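Local atomic coordinates of transcription anti-terminator antagonist UpxZ (Bacteroides uniformis ATCC 8492, PDB entry 4EPZ), a protein that probably antagonises transcription anti-termination and so takes part in regulating capsular polysaccharide synthesis. Residues E40-S45 with T73-G78. Numbering follows the deposited sequence.
Sequences EVLTRS and TIYDNG
L42 points from helix 32-49 at the loop that follows helix 56-72 and meets T73 and Y75 with different branches. Its CG lies anti to the backbone N (chi1 179°), which carries the forked end out toward the loop. CD1 rests on the methyl of T73, 4.0 Å from CG2, while CD2 sits 3.7 Å from CB of Y75. The L42 and Y75 side chains run nearly at right angles, and the phenol ring then leads away from 40-45. CG1 of I74 lies 3.9 Å above the plane of the Y75 ring, over the centre of one face. A branched aliphatic residue suits this place because its two methyls can pack against two side chains at once, CG2 of T73 and CB of Y75.

T73 turns its side chain toward the helix. Its CB is 4.1 Å from CG1 of V41, the two side chains passing in opposite directions, and its OG1 lies 3.8 Å from CB of L42. With OG1 anti to the backbone N (chi1 -174°), the hydroxyl is hydrogen-bonded to the N38 carbonyl oxygen; OG1 also accepts a weak hydrogen bond from the backbone N of Y75 at 3.3 Å. Threonine thus combines a methyl for L42 with a polar group for the helix and the turn. A valine here would probably leave the N38 carbonyl oxygen without this partner and the Y75 amide without its weak acceptor.

V41 also packs on M15 and L19 of helix 5-20, and L42 on Y70 of helix 56-72. The contact therefore lays the start of the connection between helices 56-72 and 80-92 against helix 32-49 in this all-helical protein, with the Y75 ring along the earlier part of that helix, on C35, N38 and K39, and K80 of the following helix touching T73.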
# COMPACT_ATOMS: atom_id res chain seq x y z
N GLU A 40 6.11 6.04 -14.93
CA GLU A 40 7.07 6.47 -13.92
C GLU A 40 6.86 5.70 -12.60
O GLU A 40 7.85 5.32 -11.97
CB GLU A 40 7.00 7.95 -13.66
CG GLU A 40 8.20 8.39 -12.83
CD GLU A 40 8.38 9.86 -12.57
OE1 GLU A 40 7.73 10.69 -13.27
OE2 GLU A 40 9.15 10.19 -11.65
N VAL A 41 5.60 5.50 -12.19
CA VAL A 41 5.32 4.72 -10.97
C VAL A 41 5.83 3.27 -11.17
O VAL A 41 6.49 2.74 -10.27
CB VAL A 41 3.83 4.78 -10.52
CG1 VAL A 41 3.52 3.74 -9.44
CG2 VAL A 41 3.47 6.19 -10.03
N LEU A 42 5.63 2.67 -12.37
CA LEU A 42 6.13 1.31 -12.61
C LEU A 42 7.66 1.29 -12.57
O LEU A 42 8.25 0.44 -11.89
CB LEU A 42 5.63 0.76 -13.96
CG LEU A 42 6.14 -0.63 -14.30
CD1 LEU A 42 5.55 -1.70 -13.39
CD2 LEU A 42 5.88 -0.94 -15.75
N THR A 43 8.29 2.25 -13.26
CA THR A 43 9.75 2.37 -13.34
C THR A 43 10.36 2.48 -11.94
O THR A 43 11.31 1.76 -11.64
CB THR A 43 10.16 3.53 -14.23
OG1 THR A 43 9.60 3.28 -15.53
CG2 THR A 43 11.68 3.70 -14.34
N ARG A 44 9.81 3.38 -11.11
CA ARG A 44 10.28 3.59 -9.73
C ARG A 44 10.09 2.33 -8.87
O ARG A 44 10.97 1.99 -8.09
CB ARG A 44 9.58 4.78 -9.10
CG ARG A 44 10.08 6.13 -9.66
CD ARG A 44 9.29 7.24 -9.02
NE ARG A 44 9.80 8.58 -9.35
CZ ARG A 44 10.58 9.31 -8.56
NH1 ARG A 44 10.99 8.84 -7.39
NH2 ARG A 44 10.95 10.54 -8.92
N SER A 45 8.95 1.66 -9.01
CA SER A 45 8.68 0.42 -8.28
C SER A 45 9.69 -0.65 -8.68
O SER A 45 10.33 -1.24 -7.81
CB SER A 45 7.25 -0.05 -8.53
OG SER A 45 6.33 0.93 -8.10
N THR A 73 -0.01 1.58 -10.50
CA THR A 73 0.25 1.58 -11.95
C THR A 73 -0.66 0.61 -12.70
O THR A 73 -0.87 -0.52 -12.23
CB THR A 73 1.75 1.33 -12.27
OG1 THR A 73 1.92 1.50 -13.69
CG2 THR A 73 2.24 -0.07 -11.82
N ILE A 74 -1.13 1.02 -13.90
CA ILE A 74 -1.96 0.17 -14.77
C ILE A 74 -1.12 -0.90 -15.44
O ILE A 74 -1.65 -1.90 -15.93
CB ILE A 74 -2.71 1.00 -15.86
CG1 ILE A 74 -1.71 1.82 -16.71
CG2 ILE A 74 -3.79 1.85 -15.22
CD1 ILE A 74 -2.19 2.34 -18.09
N TYR A 75 0.19 -0.64 -15.55
CA TYR A 75 1.10 -1.53 -16.28
C TYR A 75 1.43 -2.78 -15.47
O TYR A 75 1.60 -2.73 -14.25
CB TYR A 75 2.34 -0.76 -16.68
CG TYR A 75 2.03 0.35 -17.66
CD1 TYR A 75 1.34 0.09 -18.85
CD2 TYR A 75 2.41 1.66 -17.41
CE1 TYR A 75 1.01 1.11 -19.74
CE2 TYR A 75 2.14 2.69 -18.32
CZ TYR A 75 1.45 2.40 -19.49
OH TYR A 75 1.17 3.41 -20.37
N ASP A 76 1.47 -3.91 -16.17
CA ASP A 76 1.72 -5.24 -15.60
C ASP A 76 2.42 -6.03 -16.66
O ASP A 76 1.80 -6.28 -17.70
CB ASP A 76 0.40 -5.91 -15.16
CG ASP A 76 0.52 -7.29 -14.47
OD1 ASP A 76 1.62 -7.89 -14.50
OD2 ASP A 76 -0.50 -7.77 -13.93
N ASN A 77 3.70 -6.36 -16.44
CA ASN A 77 4.50 -7.14 -17.40
C ASN A 77 4.30 -8.66 -17.25
O ASN A 77 5.09 -9.44 -17.79
CB ASN A 77 5.98 -6.79 -17.21
CG ASN A 77 6.61 -7.39 -15.96
OD1 ASN A 77 5.92 -7.83 -15.03
ND2 ASN A 77 7.93 -7.46 -15.93
N GLY A 78 3.27 -9.08 -16.51
CA GLY A 78 2.99 -10.49 -16.26
C GLY A 78 3.67 -11.10 -15.04
O GLY A 78 3.42 -12.26 -14.71